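Local coordinates for protein vaginolysin (Gardnerella vaginalis, PDB 5IMY) that probably binds cholesterol in host membranes and lyses cells as a secreted pore-forming toxin of the cholesterol-dependent cytolysin family, at residues A[394-399]-A[429-434]; A[53-56]-A[61-64]. All blocks are in the same frame, centred on the assembly; numbering follows the deposited sequence.

Contact 1 (A[394-399]-A[429-434]); sequences YYIYWD and TTIQFK
F433 points the edge of its ring at the indole of W398, a T-shaped pair at the centre of this contact between two facing strands of a beta sandwich. The two planes stand at 82°, and the centroids of the phenyl ring and the six-membered indole ring are 4.8 Å apart. A single corner does the touching: F433 CE1 lies over the indole face, offset toward its rim, 3.5 Å from W398 CE3. A C-H edge, slightly positive, suits the electron-rich face of an indole, so a tryptophan opposite a phenylalanine is a favourable combination here. CG of W398 between the backbone N and the carbonyl carbon (chi1 66°) brings the indole over toward the other strand, and chi2 turns its face to F433.

Next to the rings, two isoleucines reach across tip to tip, with I396 CD1 4.2 Å from I431 CD1. The second branch of I396 is used too: CG2 approaches F433 CZ at 4.3 Å, obliquely to the ring. A beta-branched residue favours the extended backbone and here sends its two arms to different partners. All these touches are apolar, as expected where side chains alone bridge strand axes 11.3 Å apart and running at only 10° to each other.

Outside this first shell, L440 packs on both W398 and F433, while V437 adds to the cover of W398. W416 lies against I431, and I442 and L382 against I396. The indole NE1 makes a weak hydrogen bond to E400 OE2. The backbone of I396 is held through W416 and that of W398 through R414. Strand 395-403 lies between strands 409-415 and 440-443 in one sheet, whereas strand 426-433 pairs with strand 363-389 in the other.

Contact 2 (A[53-56]-A[61-64]); sequences SDSF and EFVV
F56 and V63 form the hydrogen-bonded pair of an antiparallel beta hairpin, made by strands 51-57 and 62-76, and their side chains meet on the same face of the sheet. The F56 ring is turned over its neighbour by a chi1 of 46°, which leaves CG between the backbone N and the carbonyl carbon. V63 CB then lies over the ring face, 3.9 Å from the F56 centroid, a CH-pi contact that suits a flat aromatic beside a compact branched residue. V63 CG1 meets F56 CZ at 3.4 Å.

On the face of S55 and V64 the non-hydrogen-bonded pair brings small groups together, S55 CB lying 4.2 Å from V64 CG2. With CG anti to the backbone N (chi1 179°), F62 carries its ring toward segment 53-56, and its CE1 comes 3.7 Å from S55 CB; Y377 of strand 363-389 meets the same ring. A serine is slim enough to leave room for this ring, which meets it obliquely, and S55 OG is hydrogen-bonded to the backbone N of F51 in a second subunit. Two backbone bonds join F56 and V63: F56 N to V63 O at 157°, in the carbonyl plane, and V63 N to F56 O, 3.1 Å long.

Overall arrangement
Both strands of contact 2 precede those of contact 1 in the sequence; the centres are 23 Å apart and the nearest atoms about 7 Å, so the two do not meet. The long strand 363-389 links them. It pairs with strand 62-76 of the hairpin in contact 2 and with strand 426-433 of contact 1, so both reach one mixed sheet. Contact 2 is a pairing within that sheet, while contact 1 joins it to the separate sheet of strand 395-403 in the C-terminal beta sandwich. The shared strand thus connects the elongated middle of the molecule to the domain that, in this family, probably recognises the membrane.

Contact 1 (A[394-399]-A[429-434])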
ATOM      1  N   TYR A 394      -4.172  22.216  25.683  1.00 48.10           N
ATOM      2  CA  TYR A 394      -4.166  20.843  25.209  1.00 50.42           C
ATOM      3  C   TYR A 394      -3.013  20.645  24.238  1.00 48.09           C
ATOM      4  O   TYR A 394      -2.646  21.552  23.488  1.00 49.14           O
ATOM      5  CB  TYR A 394      -5.499  20.465  24.535  1.00 49.87           C
ATOM      6  CG  TYR A 394      -6.654  20.287  25.501  1.00 48.76           C
ATOM      7  CD1 TYR A 394      -6.793  19.120  26.243  1.00 49.70           C
ATOM      8  CD2 TYR A 394      -7.612  21.280  25.663  1.00 53.08           C
ATOM      9  CE1 TYR A 394      -7.850  18.950  27.121  1.00 51.71           C
ATOM     10  CE2 TYR A 394      -8.669  21.120  26.540  1.00 49.27           C
ATOM     11  CZ  TYR A 394      -8.783  19.955  27.267  1.00 54.11           C
ATOM     12  OH  TYR A 394      -9.835  19.792  28.141  1.00 55.67           O
ATOM     13  N   TYR A 395      -2.428  19.452  24.277  1.00 43.02           N
ATOM     14  CA  TYR A 395      -1.380  19.052  23.340  1.00 46.55           C
ATOM     15  C   TYR A 395      -1.714  17.644  22.860  1.00 43.57           C
ATOM     16  O   TYR A 395      -1.509  16.666  23.585  1.00 41.54           O
ATOM     17  CB  TYR A 395      -0.001  19.117  23.985  1.00 45.17           C
ATOM     18  CG  TYR A 395       0.413  20.519  24.371  1.00 50.62           C
ATOM     19  CD1 TYR A 395       0.990  21.372  23.441  1.00 48.64           C
ATOM     20  CD2 TYR A 395       0.217  20.990  25.661  1.00 52.50           C
ATOM     21  CE1 TYR A 395       1.368  22.655  23.787  1.00 48.45           C
ATOM     22  CE2 TYR A 395       0.592  22.270  26.017  1.00 49.36           C
ATOM     23  CZ  TYR A 395       1.165  23.099  25.076  1.00 55.72           C
ATOM     24  OH  TYR A 395       1.539  24.375  25.426  1.00 54.86           O
ATOM     25  N   ILE A 396      -2.236  17.549  21.639  1.00 40.13           N
ATOM     26  CA  ILE A 396      -2.732  16.296  21.087  1.00 41.42           C
ATOM     27  C   ILE A 396      -2.042  16.062  19.749  1.00 42.13           C
ATOM     28  O   ILE A 396      -2.090  16.924  18.862  1.00 40.07           O
ATOM     29  CB  ILE A 396      -4.262  16.314  20.920  1.00 42.64           C
ATOM     30  CG1 ILE A 396      -4.929  16.418  22.296  1.00 44.48           C
ATOM     31  CG2 ILE A 396      -4.753  15.071  20.174  1.00 44.36           C
ATOM     32  CD1 ILE A 396      -6.426  16.643  22.253  1.00 50.76           C
ATOM     33  N   TYR A 397      -1.405  14.901  19.606  1.00 36.31           N
ATOM     34  CA  TYR A 397      -0.736  14.515  18.373  1.00 40.08           C
ATOM     35  C   TYR A 397      -1.137  13.093  18.004  1.00 42.56           C
ATOM     36  O   TYR A 397      -1.584  12.310  18.846  1.00 38.66           O
ATOM     37  CB  TYR A 397       0.792  14.594  18.503  1.00 42.79           C
ATOM     38  CG  TYR A 397       1.304  15.847  19.179  1.00 45.03           C
ATOM     39  CD1 TYR A 397       1.781  16.915  18.432  1.00 35.11           C
ATOM     40  CD2 TYR A 397       1.317  15.954  20.561  1.00 39.63           C
ATOM     41  CE1 TYR A 397       2.254  18.059  19.045  1.00 41.79           C
ATOM     42  CE2 TYR A 397       1.787  17.093  21.184  1.00 39.26           C
ATOM     43  CZ  TYR A 397       2.253  18.140  20.422  1.00 46.75           C
ATOM     44  OH  TYR A 397       2.721  19.274  21.043  1.00 51.74           O
ATOM     45  N   TRP A 398      -0.966  12.766  16.726  1.00 39.91           N
ATOM     46  CA  TRP A 398      -1.210  11.415  16.241  1.00 40.06           C
ATOM     47  C   TRP A 398      -0.472  11.241  14.922  1.00 41.22           C
ATOM     48  O   TRP A 398      -0.036  12.210  14.297  1.00 41.52           O
ATOM     49  CB  TRP A 398      -2.709  11.137  16.081  1.00 34.63           C
ATOM     50  CG  TRP A 398      -3.369  11.947  15.009  1.00 40.80           C
ATOM     51  CD1 TRP A 398      -3.537  11.591  13.704  1.00 38.42           C
ATOM     52  CD2 TRP A 398      -3.955  13.246  15.149  1.00 40.57           C
ATOM     53  NE1 TRP A 398      -4.193  12.587  13.023  1.00 43.36           N
ATOM     54  CE2 TRP A 398      -4.460  13.615  13.887  1.00 37.55           C
ATOM     55  CE3 TRP A 398      -4.100  14.135  16.220  1.00 41.69           C
ATOM     56  CZ2 TRP A 398      -5.098  14.832  13.664  1.00 41.76           C
ATOM     57  CZ3 TRP A 398      -4.735  15.345  15.996  1.00 40.83           C
ATOM     58  CH2 TRP A 398      -5.226  15.681  14.728  1.00 43.74           C
ATOM     59  N   ASP A 399      -0.342   9.984  14.504  1.00 42.39           N
ATOM     60  CA  ASP A 399       0.421   9.622  13.319  1.00 41.12           C
ATOM     61  C   ASP A 399      -0.510   9.134  12.219  1.00 43.81           C
ATOM     62  O   ASP A 399      -1.504   8.450  12.489  1.00 43.48           O
ATOM     63  CB  ASP A 399       1.450   8.536  13.648  1.00 33.05           C
ATOM     64  CG  ASP A 399       2.539   9.030  14.579  1.00 41.27           C
ATOM     65  OD1 ASP A 399       2.982  10.186  14.418  1.00 41.77           O
ATOM     66  OD2 ASP A 399       2.949   8.264  15.476  1.00 46.21           O
ATOM     67  N   THR A 429     -15.717  20.480  23.722  1.00 70.51           N
ATOM     68  CA  THR A 429     -15.584  20.248  22.291  1.00 76.37           C
ATOM     69  C   THR A 429     -15.335  18.769  22.056  1.00 66.29           C
ATOM     70  O   THR A 429     -14.804  18.071  22.926  1.00 57.11           O
ATOM     71  CB  THR A 429     -14.443  21.077  21.682  1.00 73.56           C
ATOM     72  OG1 THR A 429     -14.442  20.918  20.258  1.00 71.88           O
ATOM     73  CG2 THR A 429     -13.090  20.636  22.235  1.00 65.65           C
ATOM     74  N   THR A 430     -15.719  18.304  20.871  1.00 68.42           N
ATOM     75  CA  THR A 430     -15.457  16.943  20.434  1.00 73.92           C
ATOM     76  C   THR A 430     -14.653  16.984  19.141  1.00 68.21           C
ATOM     77  O   THR A 430     -14.888  17.840  18.282  1.00 60.65           O
ATOM     78  CB  THR A 430     -16.758  16.158  20.221  1.00 76.75           C
ATOM     79  OG1 THR A 430     -17.332  16.504  18.956  1.00 85.52           O
ATOM     80  CG2 THR A 430     -17.761  16.465  21.327  1.00 67.41           C
ATOM     81  N   ILE A 431     -13.702  16.065  19.012  1.00 63.33           N
ATOM     82  CA  ILE A 431     -12.808  16.004  17.862  1.00 64.29           C
ATOM     83  C   ILE A 431     -13.072  14.707  17.112  1.00 59.37           C
ATOM     84  O   ILE A 431     -13.266  13.655  17.730  1.00 55.95           O
ATOM     85  CB  ILE A 431     -11.328  16.093  18.291  1.00 65.02           C
ATOM     86  CG1 ILE A 431     -11.073  17.386  19.072  1.00 70.01           C
ATOM     87  CG2 ILE A 431     -10.412  16.033  17.072  1.00 66.18           C
ATOM     88  CD1 ILE A 431      -9.839  17.334  19.949  1.00 65.37           C
ATOM     89  N   GLN A 432     -13.078  14.785  15.785  1.00 66.14           N
ATOM     90  CA  GLN A 432     -13.255  13.616  14.933  1.00 67.67           C
ATOM     91  C   GLN A 432     -11.904  13.113  14.445  1.00 58.72           C
ATOM     92  O   GLN A 432     -11.018  13.903  14.105  1.00 57.33           O
ATOM     93  CB  GLN A 432     -14.144  13.937  13.731  1.00 69.94           C
ATOM     94  CG  GLN A 432     -15.553  13.402  13.855  1.00 70.81           C
ATOM     95  CD  GLN A 432     -16.299  13.400  12.536  1.00 80.39           C
ATOM     96  OE1 GLN A 432     -15.703  13.224  11.473  1.00 73.01           O
ATOM     97  NE2 GLN A 432     -17.611  13.595  12.600  1.00 86.28           N
ATOM     98  N   PHE A 433     -11.754  11.790  14.406  1.00 66.62           N
ATOM     99  CA  PHE A 433     -10.521  11.154  13.968  1.00 66.54           C
ATOM    100  C   PHE A 433     -10.836  10.081  12.941  1.00 65.58           C
ATOM    101  O   PHE A 433     -11.719   9.246  13.162  1.00 62.50           O
ATOM    102  CB  PHE A 433      -9.767  10.531  15.147  1.00 58.38           C
ATOM    103  CG  PHE A 433      -9.131  11.534  16.055  1.00 58.61           C
ATOM    104  CD1 PHE A 433      -8.014  12.242  15.648  1.00 57.96           C
ATOM    105  CD2 PHE A 433      -9.642  11.769  17.320  1.00 61.99           C
ATOM    106  CE1 PHE A 433      -7.422  13.167  16.480  1.00 63.74           C
ATOM    107  CE2 PHE A 433      -9.052  12.694  18.159  1.00 62.28           C
ATOM    108  CZ  PHE A 433      -7.940  13.394  17.739  1.00 56.28           C
ATOM    109  N   LYS A 434     -10.115  10.106  11.823  1.00 70.47           N
ATOM    110  CA  LYS A 434     -10.142   8.980  10.902  1.00 66.50           C
ATOM    111  C   LYS A 434      -9.765   7.706  11.648  1.00 61.56           C
ATOM    112  O   LYS A 434      -8.897   7.716  12.525  1.00 66.28           O
ATOM    113  CB  LYS A 434      -9.177   9.220   9.741  1.00 67.00           C
ATOM    114  CG  LYS A 434      -9.557  10.391   8.849  1.00 76.05           C
ATOM    115  CD  LYS A 434      -8.325  11.061   8.259  1.00 87.73           C
ATOM    116  CE  LYS A 434      -8.698  12.291   7.450  1.00 94.79           C
ATOM    117  NZ  LYS A 434      -7.662  13.357   7.544  1.00 86.38           N
TER

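Contact 2 (A[53-56]-A[61-64])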
ATOM      1  N   SER A  53      -9.488   0.466  -7.642  1.00 40.32           N
ATOM      2  CA  SER A  53      -9.888   0.718  -6.265  1.00 42.77           C
ATOM      3  C   SER A  53     -11.084   1.657  -6.263  1.00 39.51           C
ATOM      4  O   SER A  53     -11.243   2.487  -7.161  1.00 43.75           O
ATOM      5  CB  SER A  53      -8.751   1.326  -5.435  1.00 45.62           C
ATOM      6  OG  SER A  53      -7.793   0.344  -5.085  1.00 51.43           O
ATOM      7  N   ASP A  54     -11.927   1.510  -5.245  1.00 41.69           N
ATOM      8  CA  ASP A  54     -13.059   2.399  -5.038  1.00 39.92           C
ATOM      9  C   ASP A  54     -13.406   2.378  -3.557  1.00 39.55           C
ATOM     10  O   ASP A  54     -12.869   1.579  -2.786  1.00 47.14           O
ATOM     11  CB  ASP A  54     -14.261   1.994  -5.900  1.00 43.22           C
ATOM     12  CG  ASP A  54     -14.884   3.172  -6.629  1.00 57.50           C
ATOM     13  OD1 ASP A  54     -14.667   4.327  -6.203  1.00 60.90           O
ATOM     14  OD2 ASP A  54     -15.593   2.941  -7.630  1.00 58.41           O
ATOM     15  N   SER A  55     -14.314   3.267  -3.160  1.00 42.22           N
ATOM     16  CA  SER A  55     -14.620   3.434  -1.748  1.00 43.29           C
ATOM     17  C   SER A  55     -16.041   3.947  -1.575  1.00 40.28           C
ATOM     18  O   SER A  55     -16.643   4.503  -2.497  1.00 37.88           O
ATOM     19  CB  SER A  55     -13.631   4.397  -1.079  1.00 44.08           C
ATOM     20  OG  SER A  55     -13.651   5.664  -1.713  1.00 41.68           O
ATOM     21  N   PHE A  56     -16.570   3.740  -0.369  1.00 42.50           N
ATOM     22  CA  PHE A  56     -17.845   4.305   0.050  1.00 49.74           C
ATOM     23  C   PHE A  56     -17.797   4.491   1.563  1.00 55.02           C
ATOM     24  O   PHE A  56     -16.826   4.108   2.223  1.00 48.90           O
ATOM     25  CB  PHE A  56     -19.017   3.424  -0.391  1.00 52.72           C
ATOM     26  CG  PHE A  56     -18.813   1.962  -0.125  1.00 50.80           C
ATOM     27  CD1 PHE A  56     -19.246   1.394   1.060  1.00 53.21           C
ATOM     28  CD2 PHE A  56     -18.193   1.155  -1.064  1.00 48.99           C
ATOM     29  CE1 PHE A  56     -19.063   0.046   1.306  1.00 50.67           C
ATOM     30  CE2 PHE A  56     -18.004  -0.192  -0.824  1.00 52.40           C
ATOM     31  CZ  PHE A  56     -18.439  -0.747   0.363  1.00 51.98           C
ATOM     32  N   GLU A  61     -17.669   3.897   9.200  1.00 89.70           N
ATOM     33  CA  GLU A  61     -17.008   2.866   8.403  1.00 74.77           C
ATOM     34  C   GLU A  61     -16.620   3.321   6.999  1.00 67.47           C
ATOM     35  O   GLU A  61     -17.473   3.402   6.109  1.00 64.76           O
ATOM     36  CB  GLU A  61     -17.916   1.637   8.305  1.00 68.94           C
ATOM     37  CG  GLU A  61     -17.172   0.315   8.356  1.00 66.97           C
ATOM     38  CD  GLU A  61     -18.070  -0.871   8.066  1.00 69.76           C
ATOM     39  OE1 GLU A  61     -19.166  -0.665   7.502  1.00 70.18           O
ATOM     40  OE2 GLU A  61     -17.682  -2.008   8.404  1.00 63.38           O
ATOM     41  N   PHE A  62     -15.339   3.616   6.788  1.00 59.14           N
ATOM     42  CA  PHE A  62     -14.824   3.961   5.466  1.00 59.59           C
ATOM     43  C   PHE A  62     -14.299   2.690   4.812  1.00 54.26           C
ATOM     44  O   PHE A  62     -13.264   2.158   5.221  1.00 58.22           O
ATOM     45  CB  PHE A  62     -13.731   5.021   5.570  1.00 52.07           C
ATOM     46  CG  PHE A  62     -13.140   5.413   4.244  1.00 48.20           C
ATOM     47  CD1 PHE A  62     -13.924   6.013   3.273  1.00 46.83           C
ATOM     48  CD2 PHE A  62     -11.802   5.192   3.972  1.00 41.38           C
ATOM     49  CE1 PHE A  62     -13.387   6.377   2.058  1.00 41.94           C
ATOM     50  CE2 PHE A  62     -11.258   5.556   2.757  1.00 41.92           C
ATOM     51  CZ  PHE A  62     -12.052   6.149   1.797  1.00 41.56           C
ATOM     52  N   VAL A  63     -15.004   2.212   3.789  1.00 55.20           N
ATOM     53  CA  VAL A  63     -14.724   0.922   3.166  1.00 49.82           C
ATOM     54  C   VAL A  63     -13.979   1.151   1.858  1.00 42.01           C
ATOM     55  O   VAL A  63     -14.408   1.954   1.021  1.00 41.49           O
ATOM     56  CB  VAL A  63     -16.024   0.136   2.920  1.00 53.75           C
ATOM     57  CG1 VAL A  63     -15.720  -1.252   2.360  1.00 53.08           C
ATOM     58  CG2 VAL A  63     -16.839   0.034   4.204  1.00 57.93           C
ATOM     59  N   VAL A  64     -12.867   0.440   1.680  1.00 47.29           N
ATOM     60  CA  VAL A  64     -12.125   0.410   0.424  1.00 41.32           C
ATOM     61  C   VAL A  64     -12.218  -0.997  -0.146  1.00 48.30           C
ATOM     62  O   VAL A  64     -12.021  -1.980   0.578  1.00 44.88           O
ATOM     63  CB  VAL A  64     -10.653   0.820   0.620  1.00 45.42           C
ATOM     64  CG1 VAL A  64      -9.823   0.493  -0.628  1.00 41.91           C
ATOM     65  CG2 VAL A  64     -10.550   2.301   0.945  1.00 52.75           C
TER